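Local coordinates for protein nigritoxine (Vibrio nigripulchritudo, PDB 5M41) that acts as a bacterial toxin against crustaceans and insects, at residues 601-606 with 643-648; 608-613 with 727-732; 647-652 with 720-725. All blocks are in the same frame, centred on the assembly; numbering follows the deposited sequence.

Interaction 1. Residues 601-606 with 643-648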
ATOM      1  N   LEU A 601     -13.620   3.933 -34.625  1.00 42.56           N
ATOM      2  CA  LEU A 601     -13.499   4.470 -33.291  1.00 41.94           C
ATOM      3  C   LEU A 601     -14.901   4.796 -32.793  1.00 42.97           C
ATOM      4  O   LEU A 601     -15.655   5.509 -33.466  1.00 42.05           O
ATOM      5  CB  LEU A 601     -12.642   5.752 -33.315  1.00 40.29           C
ATOM      6  CG  LEU A 601     -12.619   6.540 -31.996  1.00 42.62           C
ATOM      7  CD1 LEU A 601     -11.934   5.748 -30.873  1.00 39.41           C
ATOM      8  CD2 LEU A 601     -11.976   7.909 -32.204  1.00 41.11           C
ATOM      9  N   GLU A 602     -15.224   4.286 -31.611  1.00 43.99           N
ATOM     10  CA  GLU A 602     -16.518   4.483 -30.987  1.00 46.08           C
ATOM     11  C   GLU A 602     -16.577   5.844 -30.257  1.00 45.37           C
ATOM     12  O   GLU A 602     -16.318   5.940 -29.052  1.00 43.24           O
ATOM     13  CB  GLU A 602     -16.797   3.310 -30.048  1.00 47.34           C
ATOM     14  CG  GLU A 602     -16.938   1.976 -30.771  1.00 48.67           C
ATOM     15  CD  GLU A 602     -16.490   0.785 -29.924  1.00 52.99           C
ATOM     16  OE1 GLU A 602     -16.595   0.844 -28.685  1.00 55.51           O
ATOM     17  OE2 GLU A 602     -16.029  -0.224 -30.497  1.00 53.44           O
ATOM     18  N   SER A 603     -16.947   6.872 -31.013  1.00 42.94           N
ATOM     19  CA  SER A 603     -16.771   8.268 -30.614  1.00 44.52           C
ATOM     20  C   SER A 603     -17.317   8.596 -29.240  1.00 43.09           C
ATOM     21  O   SER A 603     -16.569   9.034 -28.370  1.00 42.41           O
ATOM     22  CB  SER A 603     -17.420   9.181 -31.651  1.00 43.65           C
ATOM     23  OG  SER A 603     -16.798   8.990 -32.902  1.00 44.93           O
ATOM     24  N   ASN A 604     -18.613   8.372 -29.046  1.00 44.47           N
ATOM     25  CA  ASN A 604     -19.276   8.790 -27.820  1.00 45.86           C
ATOM     26  C   ASN A 604     -18.905   7.913 -26.637  1.00 45.63           C
ATOM     27  O   ASN A 604     -18.828   8.408 -25.502  1.00 46.49           O
ATOM     28  CB  ASN A 604     -20.803   8.892 -28.005  1.00 47.42           C
ATOM     29  CG  ASN A 604     -21.209  10.090 -28.865  1.00 50.13           C
ATOM     30  OD1 ASN A 604     -20.647  11.178 -28.751  1.00 50.06           O
ATOM     31  ND2 ASN A 604     -22.191   9.890 -29.728  1.00 52.06           N
ATOM     32  N   ALA A 605     -18.642   6.630 -26.897  1.00 43.41           N
ATOM     33  CA  ALA A 605     -18.254   5.731 -25.806  1.00 44.91           C
ATOM     34  C   ALA A 605     -16.904   6.228 -25.293  1.00 44.00           C
ATOM     35  O   ALA A 605     -16.724   6.383 -24.084  1.00 43.14           O
ATOM     36  CB  ALA A 605     -18.165   4.278 -26.266  1.00 41.67           C
ATOM     37  N   PHE A 606     -15.993   6.494 -26.238  1.00 41.84           N
ATOM     38  CA  PHE A 606     -14.652   6.979 -25.934  1.00 42.46           C
ATOM     39  C   PHE A 606     -14.751   8.340 -25.244  1.00 41.75           C
ATOM     40  O   PHE A 606     -14.164   8.544 -24.186  1.00 40.29           O
ATOM     41  CB  PHE A 606     -13.790   7.070 -27.214  1.00 41.46           C
ATOM     42  CG  PHE A 606     -12.352   7.507 -26.964  1.00 41.81           C
ATOM     43  CD1 PHE A 606     -11.404   6.615 -26.424  1.00 40.05           C
ATOM     44  CD2 PHE A 606     -11.939   8.807 -27.266  1.00 41.12           C
ATOM     45  CE1 PHE A 606     -10.085   7.010 -26.200  1.00 39.44           C
ATOM     46  CE2 PHE A 606     -10.619   9.202 -27.045  1.00 40.40           C
ATOM     47  CZ  PHE A 606      -9.691   8.311 -26.518  1.00 39.69           C
ATOM     48  N   LYS A 643     -23.450  12.524 -25.929  1.00 57.26           N
ATOM     49  CA  LYS A 643     -23.958  12.193 -27.257  1.00 57.16           C
ATOM     50  C   LYS A 643     -23.456  13.204 -28.273  1.00 57.44           C
ATOM     51  O   LYS A 643     -23.935  13.251 -29.402  1.00 57.94           O
ATOM     52  CB  LYS A 643     -25.485  12.169 -27.239  1.00 59.80           C
ATOM     53  CG  LYS A 643     -26.081  11.481 -26.017  1.00 59.55           C
ATOM     54  CD  LYS A 643     -27.591  11.350 -26.145  1.00 62.44           C
ATOM     55  CE  LYS A 643     -28.140  10.152 -25.375  1.00 62.74           C
ATOM     56  NZ  LYS A 643     -27.669  10.073 -23.973  1.00 64.66           N
ATOM     57  N   ASP A 644     -22.468  14.000 -27.875  1.00 57.29           N
ATOM     58  CA  ASP A 644     -22.024  15.147 -28.682  1.00 58.91           C
ATOM     59  C   ASP A 644     -21.498  14.826 -30.076  1.00 55.88           C
ATOM     60  O   ASP A 644     -21.662  15.639 -30.985  1.00 55.83           O
ATOM     61  CB  ASP A 644     -20.971  15.947 -27.917  1.00 61.51           C
ATOM     62  CG  ASP A 644     -21.479  16.401 -26.568  1.00 68.55           C
ATOM     63  OD1 ASP A 644     -22.191  17.438 -26.534  1.00 74.73           O
ATOM     64  OD2 ASP A 644     -21.200  15.708 -25.560  1.00 63.27           O
ATOM     65  N   ILE A 645     -20.828  13.685 -30.242  1.00 52.27           N
ATOM     66  CA  ILE A 645     -20.286  13.346 -31.554  1.00 50.90           C
ATOM     67  C   ILE A 645     -21.386  12.685 -32.381  1.00 53.58           C
ATOM     68  O   ILE A 645     -21.944  11.654 -31.969  1.00 53.63           O
ATOM     69  CB  ILE A 645     -19.054  12.427 -31.502  1.00 49.35           C
ATOM     70  CG1 ILE A 645     -18.086  12.819 -30.355  1.00 49.79           C
ATOM     71  CG2 ILE A 645     -18.359  12.427 -32.856  1.00 46.62           C
ATOM     72  CD1 ILE A 645     -17.508  14.234 -30.441  1.00 47.65           C
ATOM     73  N   PRO A 646     -21.711  13.279 -33.543  1.00 55.18           N
ATOM     74  CA  PRO A 646     -22.839  12.803 -34.370  1.00 55.84           C
ATOM     75  C   PRO A 646     -22.691  11.372 -34.913  1.00 55.84           C
ATOM     76  O   PRO A 646     -23.683  10.766 -35.279  1.00 55.67           O
ATOM     77  CB  PRO A 646     -22.874  13.813 -35.519  1.00 57.65           C
ATOM     78  CG  PRO A 646     -22.256  15.064 -34.942  1.00 57.50           C
ATOM     79  CD  PRO A 646     -21.151  14.547 -34.058  1.00 55.20           C
ATOM     80  N   ASP A 647     -21.473  10.834 -34.973  1.00 52.80           N
ATOM     81  CA  ASP A 647     -21.273   9.479 -35.511  1.00 52.73           C
ATOM     82  C   ASP A 647     -19.938   8.921 -35.041  1.00 50.14           C
ATOM     83  O   ASP A 647     -19.113   9.652 -34.491  1.00 48.91           O
ATOM     84  CB  ASP A 647     -21.300   9.504 -37.055  1.00 53.34           C
ATOM     85  CG  ASP A 647     -21.745   8.165 -37.679  1.00 56.64           C
ATOM     86  OD1 ASP A 647     -21.915   7.149 -36.956  1.00 56.19           O
ATOM     87  OD2 ASP A 647     -21.947   8.134 -38.919  1.00 57.62           O
ATOM     88  N   ASN A 648     -19.738   7.627 -35.264  1.00 48.00           N
ATOM     89  CA  ASN A 648     -18.447   6.991 -35.108  1.00 47.40           C
ATOM     90  C   ASN A 648     -17.500   7.482 -36.164  1.00 46.19           C
ATOM     91  O   ASN A 648     -17.922   8.011 -37.172  1.00 46.80           O
ATOM     92  CB  ASN A 648     -18.582   5.463 -35.203  1.00 47.14           C
ATOM     93  CG  ASN A 648     -19.265   4.878 -33.983  1.00 49.69           C
ATOM     94  OD1 ASN A 648     -19.326   5.516 -32.925  1.00 49.45           O
ATOM     95  ND2 ASN A 648     -19.788   3.667 -34.118  1.00 48.75           N
TER
HETATM   96  O   HOH W   1     -20.268   7.499 -31.354  1.00 36.57           O

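Interaction 2. Residues 608-613 with 727-732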
ATOM      1  N   THR A 608     -17.229   9.714 -23.575  1.00 45.54           N
ATOM      2  CA  THR A 608     -17.832   9.609 -22.248  1.00 46.64           C
ATOM      3  C   THR A 608     -16.818   9.047 -21.280  1.00 45.50           C
ATOM      4  O   THR A 608     -16.623   9.597 -20.189  1.00 45.09           O
ATOM      5  CB  THR A 608     -19.114   8.747 -22.242  1.00 46.69           C
ATOM      6  OG1 THR A 608     -20.102   9.379 -23.066  1.00 48.21           O
ATOM      7  CG2 THR A 608     -19.684   8.629 -20.824  1.00 47.05           C
ATOM      8  N   TYR A 609     -16.160   7.966 -21.679  1.00 43.12           N
ATOM      9  CA  TYR A 609     -15.197   7.349 -20.766  1.00 42.71           C
ATOM     10  C   TYR A 609     -14.082   8.328 -20.400  1.00 42.55           C
ATOM     11  O   TYR A 609     -13.781   8.500 -19.225  1.00 43.93           O
ATOM     12  CB  TYR A 609     -14.652   6.013 -21.289  1.00 41.07           C
ATOM     13  CG  TYR A 609     -13.600   5.417 -20.377  1.00 41.10           C
ATOM     14  CD1 TYR A 609     -13.960   4.711 -19.223  1.00 40.92           C
ATOM     15  CD2 TYR A 609     -12.243   5.587 -20.648  1.00 40.99           C
ATOM     16  CE1 TYR A 609     -12.997   4.181 -18.375  1.00 41.65           C
ATOM     17  CE2 TYR A 609     -11.266   5.061 -19.808  1.00 41.81           C
ATOM     18  CZ  TYR A 609     -11.650   4.354 -18.676  1.00 41.83           C
ATOM     19  OH  TYR A 609     -10.680   3.825 -17.837  1.00 44.57           O
ATOM     20  N   ILE A 610     -13.504   8.988 -21.394  1.00 42.02           N
ATOM     21  CA  ILE A 610     -12.377   9.876 -21.161  1.00 41.71           C
ATOM     22  C   ILE A 610     -12.782  11.094 -20.308  1.00 44.12           C
ATOM     23  O   ILE A 610     -12.060  11.453 -19.358  1.00 44.93           O
ATOM     24  CB  ILE A 610     -11.687  10.270 -22.488  1.00 41.92           C
ATOM     25  CG1 ILE A 610     -11.013   9.037 -23.110  1.00 41.28           C
ATOM     26  CG2 ILE A 610     -10.651  11.390 -22.289  1.00 43.10           C
ATOM     27  CD1 ILE A 610      -9.876   8.428 -22.291  1.00 39.92           C
ATOM     28  N   GLU A 611     -13.932  11.700 -20.607  1.00 42.08           N
ATOM     29  CA  GLU A 611     -14.449  12.802 -19.789  1.00 45.30           C
ATOM     30  C   GLU A 611     -14.647  12.355 -18.340  1.00 46.47           C
ATOM     31  O   GLU A 611     -14.358  13.101 -17.419  1.00 47.85           O
ATOM     32  CB  GLU A 611     -15.735  13.385 -20.377  1.00 46.62           C
ATOM     33  CG  GLU A 611     -15.516  14.068 -21.724  1.00 47.10           C
ATOM     34  CD  GLU A 611     -14.637  15.307 -21.611  1.00 49.74           C
ATOM     35  OE1 GLU A 611     -14.956  16.169 -20.784  1.00 51.70           O
ATOM     36  OE2 GLU A 611     -13.636  15.429 -22.343  1.00 49.75           O
ATOM     37  N   GLY A 612     -15.089  11.118 -18.145  1.00 45.00           N
ATOM     38  CA  GLY A 612     -15.213  10.560 -16.811  1.00 46.80           C
ATOM     39  C   GLY A 612     -13.861  10.422 -16.133  1.00 46.88           C
ATOM     40  O   GLY A 612     -13.675  10.883 -14.999  1.00 47.90           O
ATOM     41  N   LYS A 613     -12.920   9.780 -16.825  1.00 46.48           N
ATOM     42  CA  LYS A 613     -11.562   9.610 -16.313  1.00 47.74           C
ATOM     43  C   LYS A 613     -10.831  10.944 -16.116  1.00 49.47           C
ATOM     44  O   LYS A 613      -9.985  11.047 -15.230  1.00 50.80           O
ATOM     45  CB  LYS A 613     -10.744   8.699 -17.211  1.00 46.44           C
ATOM     46  CG  LYS A 613     -11.096   7.230 -17.076  1.00 48.59           C
ATOM     47  CD  LYS A 613     -10.879   6.715 -15.657  1.00 49.79           C
ATOM     48  CE  LYS A 613      -9.489   6.141 -15.458  1.00 47.33           C
ATOM     49  NZ  LYS A 613      -9.433   5.292 -14.237  1.00 49.44           N
ATOM     50  N   GLY A 727     -10.892  18.236 -29.609  1.00 43.25           N
ATOM     51  CA  GLY A 727     -11.084  19.567 -29.047  1.00 43.19           C
ATOM     52  C   GLY A 727     -11.632  19.473 -27.644  1.00 45.74           C
ATOM     53  O   GLY A 727     -11.126  20.143 -26.722  1.00 45.31           O
ATOM     54  N   GLN A 728     -12.641  18.613 -27.470  1.00 44.55           N
ATOM     55  CA  GLN A 728     -13.284  18.434 -26.184  1.00 46.91           C
ATOM     56  C   GLN A 728     -12.367  17.685 -25.213  1.00 46.64           C
ATOM     57  O   GLN A 728     -12.140  18.133 -24.070  1.00 44.15           O
ATOM     58  CB  GLN A 728     -14.651  17.720 -26.310  1.00 47.88           C
ATOM     59  CG  GLN A 728     -15.333  17.455 -24.955  1.00 49.56           C
ATOM     60  CD  GLN A 728     -15.557  18.730 -24.134  1.00 51.78           C
ATOM     61  OE1 GLN A 728     -15.742  19.793 -24.690  1.00 55.03           O
ATOM     62  NE2 GLN A 728     -15.517  18.617 -22.814  1.00 51.48           N
ATOM     63  N   VAL A 729     -11.843  16.553 -25.679  1.00 45.10           N
ATOM     64  CA  VAL A 729     -11.046  15.673 -24.844  1.00 44.27           C
ATOM     65  C   VAL A 729      -9.775  16.412 -24.392  1.00 43.82           C
ATOM     66  O   VAL A 729      -9.398  16.386 -23.215  1.00 45.66           O
ATOM     67  CB  VAL A 729     -10.749  14.352 -25.610  1.00 45.30           C
ATOM     68  CG1 VAL A 729      -9.460  13.721 -25.173  1.00 46.63           C
ATOM     69  CG2 VAL A 729     -11.914  13.369 -25.464  1.00 44.69           C
ATOM     70  N   LEU A 730      -9.131  17.094 -25.318  1.00 41.89           N
ATOM     71  CA  LEU A 730      -7.852  17.698 -25.012  1.00 42.86           C
ATOM     72  C   LEU A 730      -7.937  19.085 -24.402  1.00 45.08           C
ATOM     73  O   LEU A 730      -7.036  19.462 -23.651  1.00 45.20           O
ATOM     74  CB  LEU A 730      -6.945  17.726 -26.240  1.00 42.20           C
ATOM     75  CG  LEU A 730      -6.682  16.369 -26.901  1.00 41.82           C
ATOM     76  CD1 LEU A 730      -5.948  16.541 -28.214  1.00 40.01           C
ATOM     77  CD2 LEU A 730      -5.913  15.425 -25.973  1.00 41.14           C
ATOM     78  N   THR A 731      -8.987  19.846 -24.720  1.00 46.00           N
ATOM     79  CA  THR A 731      -9.044  21.258 -24.299  1.00 48.08           C
ATOM     80  C   THR A 731     -10.371  21.687 -23.672  1.00 50.86           C
ATOM     81  O   THR A 731     -10.604  22.881 -23.477  1.00 52.92           O
ATOM     82  CB  THR A 731      -8.690  22.234 -25.453  1.00 46.34           C
ATOM     83  OG1 THR A 731      -9.811  22.383 -26.339  1.00 45.58           O
ATOM     84  CG2 THR A 731      -7.449  21.763 -26.261  1.00 46.05           C
ATOM     85  N   ASN A 732     -11.244  20.726 -23.365  1.00 51.48           N
ATOM     86  CA  ASN A 732     -12.590  21.034 -22.862  1.00 53.06           C
ATOM     87  C   ASN A 732     -13.370  21.943 -23.816  1.00 53.88           C
ATOM     88  O   ASN A 732     -14.220  22.702 -23.387  1.00 56.92           O
ATOM     89  CB  ASN A 732     -12.546  21.650 -21.447  1.00 54.74           C
ATOM     90  CG  ASN A 732     -11.980  20.700 -20.409  1.00 55.28           C
ATOM     91  OD1 ASN A 732     -11.932  19.486 -20.604  1.00 53.20           O
ATOM     92  ND2 ASN A 732     -11.539  21.254 -19.299  1.00 54.14           N
TER

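Interaction 3. Residues 647-652 with 720-725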
ATOM      1  N   ASP A 647     -21.473  10.834 -34.973  1.00 52.80           N
ATOM      2  CA  ASP A 647     -21.273   9.479 -35.511  1.00 52.73           C
ATOM      3  C   ASP A 647     -19.938   8.921 -35.041  1.00 50.14           C
ATOM      4  O   ASP A 647     -19.113   9.652 -34.491  1.00 48.91           O
ATOM      5  CB  ASP A 647     -21.300   9.504 -37.055  1.00 53.34           C
ATOM      6  CG  ASP A 647     -21.745   8.165 -37.679  1.00 56.64           C
ATOM      7  OD1 ASP A 647     -21.915   7.149 -36.956  1.00 56.19           O
ATOM      8  OD2 ASP A 647     -21.947   8.134 -38.919  1.00 57.62           O
ATOM      9  N   ASN A 648     -19.738   7.627 -35.264  1.00 48.00           N
ATOM     10  CA  ASN A 648     -18.447   6.991 -35.108  1.00 47.40           C
ATOM     11  C   ASN A 648     -17.500   7.482 -36.164  1.00 46.19           C
ATOM     12  O   ASN A 648     -17.922   8.011 -37.172  1.00 46.80           O
ATOM     13  CB  ASN A 648     -18.582   5.463 -35.203  1.00 47.14           C
ATOM     14  CG  ASN A 648     -19.265   4.878 -33.983  1.00 49.69           C
ATOM     15  OD1 ASN A 648     -19.326   5.516 -32.925  1.00 49.45           O
ATOM     16  ND2 ASN A 648     -19.788   3.667 -34.118  1.00 48.75           N
ATOM     17  N   ILE A 649     -16.218   7.266 -35.912  1.00 45.75           N
ATOM     18  CA  ILE A 649     -15.112   7.796 -36.685  1.00 45.24           C
ATOM     19  C   ILE A 649     -14.415   6.608 -37.364  1.00 45.34           C
ATOM     20  O   ILE A 649     -14.230   5.579 -36.742  1.00 43.37           O
ATOM     21  CB  ILE A 649     -14.141   8.514 -35.713  1.00 43.67           C
ATOM     22  CG1 ILE A 649     -14.656   9.932 -35.419  1.00 44.96           C
ATOM     23  CG2 ILE A 649     -12.725   8.532 -36.246  1.00 41.60           C
ATOM     24  CD1 ILE A 649     -14.041  10.618 -34.212  1.00 41.39           C
ATOM     25  N   HIS A 650     -14.042   6.757 -38.633  1.00 46.88           N
ATOM     26  CA  HIS A 650     -13.508   5.637 -39.419  1.00 47.13           C
ATOM     27  C   HIS A 650     -12.144   5.902 -39.989  1.00 46.04           C
ATOM     28  O   HIS A 650     -11.856   7.008 -40.455  1.00 46.96           O
ATOM     29  CB  HIS A 650     -14.486   5.265 -40.546  1.00 48.78           C
ATOM     30  CG  HIS A 650     -15.917   5.081 -40.077  1.00 50.04           C
ATOM     31  ND1 HIS A 650     -16.306   4.029 -39.325  1.00 50.92           N
ATOM     32  CD2 HIS A 650     -17.057   5.879 -40.261  1.00 50.37           C
ATOM     33  CE1 HIS A 650     -17.630   4.144 -39.039  1.00 50.26           C
ATOM     34  NE2 HIS A 650     -18.085   5.266 -39.623  1.00 51.20           N
ATOM     35  N   PHE A 651     -11.295   4.881 -39.947  1.00 46.06           N
ATOM     36  CA  PHE A 651      -9.973   4.908 -40.560  1.00 45.36           C
ATOM     37  C   PHE A 651      -9.885   3.727 -41.521  1.00 47.72           C
ATOM     38  O   PHE A 651     -10.469   2.673 -41.266  1.00 45.88           O
ATOM     39  CB  PHE A 651      -8.884   4.678 -39.517  1.00 43.70           C
ATOM     40  CG  PHE A 651      -8.759   5.759 -38.473  1.00 43.12           C
ATOM     41  CD1 PHE A 651      -7.727   6.691 -38.548  1.00 43.69           C
ATOM     42  CD2 PHE A 651      -9.584   5.769 -37.354  1.00 43.79           C
ATOM     43  CE1 PHE A 651      -7.565   7.657 -37.561  1.00 44.81           C
ATOM     44  CE2 PHE A 651      -9.425   6.727 -36.357  1.00 43.77           C
ATOM     45  CZ  PHE A 651      -8.413   7.672 -36.465  1.00 43.14           C
ATOM     46  N   ARG A 652      -9.145   3.880 -42.610  1.00 48.44           N
ATOM     47  CA  ARG A 652      -8.966   2.774 -43.574  1.00 51.61           C
ATOM     48  C   ARG A 652      -7.614   2.919 -44.257  1.00 51.03           C
ATOM     49  O   ARG A 652      -7.024   4.003 -44.215  1.00 50.20           O
ATOM     50  CB  ARG A 652     -10.117   2.707 -44.603  1.00 54.21           C
ATOM     51  CG  ARG A 652     -10.870   4.021 -44.771  1.00 57.45           C
ATOM     52  CD  ARG A 652     -11.935   4.053 -45.854  1.00 56.64           C
ATOM     53  NE  ARG A 652     -12.953   3.018 -45.728  1.00 65.23           N
ATOM     54  CZ  ARG A 652     -14.092   3.131 -45.052  1.00 60.80           C
ATOM     55  NH1 ARG A 652     -14.388   4.228 -44.396  1.00 57.21           N
ATOM     56  NH2 ARG A 652     -14.935   2.117 -45.029  1.00 64.52           N
ATOM     57  N   ASN A 720     -14.572  16.333 -39.169  1.00 49.98           N
ATOM     58  CA  ASN A 720     -15.244  17.152 -38.169  1.00 51.25           C
ATOM     59  C   ASN A 720     -15.487  16.407 -36.865  1.00 49.28           C
ATOM     60  O   ASN A 720     -15.350  16.992 -35.782  1.00 49.44           O
ATOM     61  CB  ASN A 720     -16.544  17.756 -38.728  1.00 52.03           C
ATOM     62  CG  ASN A 720     -16.270  18.844 -39.759  1.00 55.85           C
ATOM     63  OD1 ASN A 720     -15.109  19.212 -39.974  1.00 53.85           O
ATOM     64  ND2 ASN A 720     -17.329  19.365 -40.402  1.00 55.12           N
ATOM     65  N   TYR A 721     -15.814  15.124 -36.968  1.00 47.75           N
ATOM     66  CA  TYR A 721     -16.078  14.308 -35.782  1.00 47.87           C
ATOM     67  C   TYR A 721     -14.812  14.187 -34.950  1.00 46.07           C
ATOM     68  O   TYR A 721     -14.853  14.386 -33.732  1.00 46.41           O
ATOM     69  CB  TYR A 721     -16.635  12.920 -36.139  1.00 49.41           C
ATOM     70  CG  TYR A 721     -17.882  12.923 -37.021  1.00 53.24           C
ATOM     71  CD1 TYR A 721     -18.831  13.954 -36.941  1.00 55.71           C
ATOM     72  CD2 TYR A 721     -18.108  11.882 -37.924  1.00 53.96           C
ATOM     73  CE1 TYR A 721     -19.967  13.948 -37.752  1.00 59.19           C
ATOM     74  CE2 TYR A 721     -19.239  11.860 -38.739  1.00 56.93           C
ATOM     75  CZ  TYR A 721     -20.162  12.890 -38.647  1.00 60.28           C
ATOM     76  OH  TYR A 721     -21.267  12.867 -39.465  1.00 63.85           O
ATOM     77  N   MET A 722     -13.690  13.915 -35.622  1.00 44.58           N
ATOM     78  CA  MET A 722     -12.377  13.809 -34.963  1.00 43.96           C
ATOM     79  C   MET A 722     -11.929  15.123 -34.288  1.00 44.71           C
ATOM     80  O   MET A 722     -11.532  15.117 -33.124  1.00 42.61           O
ATOM     81  CB  MET A 722     -11.309  13.298 -35.943  1.00 42.39           C
ATOM     82  CG  MET A 722      -9.922  13.150 -35.323  1.00 44.23           C
ATOM     83  SD  MET A 722      -9.872  12.080 -33.851  1.00 45.77           S
ATOM     84  CE  MET A 722      -9.673  10.493 -34.662  1.00 41.06           C
ATOM     85  N   THR A 723     -12.019  16.251 -35.004  1.00 46.10           N
ATOM     86  CA  THR A 723     -11.595  17.542 -34.438  1.00 48.20           C
ATOM     87  C   THR A 723     -12.496  17.948 -33.271  1.00 47.53           C
ATOM     88  O   THR A 723     -12.022  18.544 -32.288  1.00 49.82           O
ATOM     89  CB  THR A 723     -11.600  18.690 -35.487  1.00 49.74           C
ATOM     90  OG1 THR A 723     -12.908  18.818 -36.044  1.00 52.97           O
ATOM     91  CG2 THR A 723     -10.583  18.446 -36.615  1.00 48.69           C
ATOM     92  N   GLN A 724     -13.793  17.645 -33.380  1.00 46.52           N
ATOM     93  CA  GLN A 724     -14.740  17.934 -32.284  1.00 47.06           C
ATOM     94  C   GLN A 724     -14.363  17.117 -31.047  1.00 44.48           C
ATOM     95  O   GLN A 724     -14.224  17.650 -29.941  1.00 45.16           O
ATOM     96  CB  GLN A 724     -16.196  17.635 -32.701  1.00 48.02           C
ATOM     97  CG  GLN A 724     -17.226  18.092 -31.668  1.00 50.70           C
ATOM     98  CD  GLN A 724     -18.615  17.472 -31.865  1.00 54.47           C
ATOM     99  OE1 GLN A 724     -18.870  16.773 -32.850  1.00 55.30           O
ATOM    100  NE2 GLN A 724     -19.513  17.711 -30.905  1.00 53.64           N
ATOM    101  N   LEU A 725     -14.173  15.821 -31.257  1.00 43.04           N
ATOM    102  CA  LEU A 725     -13.799  14.892 -30.183  1.00 44.72           C
ATOM    103  C   LEU A 725     -12.532  15.323 -29.451  1.00 43.53           C
ATOM    104  O   LEU A 725     -12.525  15.433 -28.222  1.00 44.39           O
ATOM    105  CB  LEU A 725     -13.591  13.479 -30.739  1.00 44.28           C
ATOM    106  CG  LEU A 725     -13.028  12.424 -29.772  1.00 45.34           C
ATOM    107  CD1 LEU A 725     -14.023  12.122 -28.654  1.00 44.89           C
ATOM    108  CD2 LEU A 725     -12.751  11.147 -30.546  1.00 45.74           C
TER

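Interaction 1. Residues 601-606 with 643-648
Asn604 grips the backbone of Ile645 with both ends of its amide. Its OD1 receives the backbone N of Ile645 at 2.9 Å, in the carbonyl plane and on a lone pair, while its ND2 donates to Ile645 O, also at 2.9 Å, with that acceptor 26° out of the amide plane. Two bonds to one residue fix the rotation of the amide, and ND2 has a further acceptor in Lys637 O. Asn604 CG lies anti to the carbonyl carbon (chi1 -72°), which directs the amide at the loop.

Ser603 supplies the next bond: OG donates to Asp647 O at 2.9 Å, in the carbonyl plane and on a lone pair. Weaker is the bond from Ser603 N to Asn648 OD1, 3.3 Å long with an N-H...O angle of 141°. A water, donating to Asn648 OD1 at 2.7 Å and accepting from Asn604 N, relays the same oxygen to the next amide of the helix start.

Apolar contact is slight: CG2 of Ile645 lies 3.6 Å from CB of Ser603. Asn648 CB makes van der Waals contact with Leu601 O. The carboxylate of Glu602 turns instead to Lys632, in a salt bridge. The arrangement is that of a helix N-terminus, with Glu602 as N-cap and centre of an inverse gamma turn, whose first-turn amides are met by a loop side chain and a water.

Interaction 2. Residues 608-613 with 727-732
Ile610 and Val729 make the apolar part of this contact. CG2 of Ile610 faces both methyls of Val729, with CG1 and CG2 of Val729 each 3.9 Å from it, and the two branched side chains run at a slant to one another. With chi1 of Ile610 at -67°, CG1 stands beside the backbone N and CG2 opposite it, which turns the CG2 methyl to the neighbouring helix and leads CD1 away. The axes of the two short helical segments come within 10.2 Å at a crossing angle of 15°, a nearly parallel pairing.

The polar part lies between Glu611 and Gln728, which meet at about a right angle with their carboxylate and amide planes 62° apart. Gln728 NE2 donates to Glu611 OE1 at 3.2 Å, in a bond that is fairly straight but long and weak. OE2 of Glu611 passes 3.6 Å from Val729 CA and forms a salt bridge with Lys614, whose NZ also bonds to Val729 O and Asn732 OD1.

The chemistry therefore implies a modest pairing: a small methyl contact and one weak amide-carboxylate bond, with the stronger electrostatic link made through Lys614, whose positive charge near the last turn of helix 719-731 is probably favourable.

Interaction 3. Residues 647-652 with 720-725
Chi1 of -82° and an extended chi2 stretch Ile649 toward helix 720-725, placing CG1 anti to the carbonyl carbon and carrying CD1 to the helix backbone. Met722 starts with CG anti to the backbone N (chi1 -179°), then bends at chi2 and chi3, which folds its terminal methyl back toward the strand.

These two side chains meet at about a right angle. Ile649 CD1 reaches Met722 N at 3.6 Å and Leu725 CD2 at 3.9 Å, whereas its other branch, CG2, lies 4.0 Å from Met722 CE. The same CE stands 3.6 Å from CZ of Phe651, approaching the ring obliquely, so a single methyl touches two residues of the strand. One residue earlier in the helix, Tyr721 runs alongside Ile649, pointing the opposite way, with CG1 of Ile649 3.7 Å from CB of Tyr721.

The aromatic ring of Tyr721 covers the chain just before the strand. Asp647 N lies over the ring centre, 4.3 Å above the plane of Tyr721, and Asp647 CB is 3.6 Å from Tyr721 CE2. No hydrogen bond crosses between the segments; the contact is made by packing alone.

Strand 649-652 lies between antiparallel neighbours 594-601 and 713-715, and its direction and that of helical segment 720-725 are 119° apart. Leu714 adds to the apolar layer beside Met722 and Phe651, while Phe606 and Leu607 of helix 603-614 adjoin Leu725.

In the fold
The three contacts form one cluster on the same side of the chain's centre: the centres of interactions 1 and 3 are about 8 Å apart, those of 1 and 2 about 12 Å, and those of 2 and 3 about 14 Å. Interactions 1 and 2 share helix 603-614, interactions 2 and 3 share helix 719-731, and interactions 1 and 3 share Asp647 and Asn648. Along the chain the order is 601-606, 608-613, 643-648, 647-652, 720-725, 727-732. Strand 594-601 leads into helix 603-614 and pairs with strand 649-652, so both helices, the loop entering strand 649-652 and a six-stranded antiparallel sheet pack together, consistent with one C-terminal structural unit, distant from the magnesium site in the sequence.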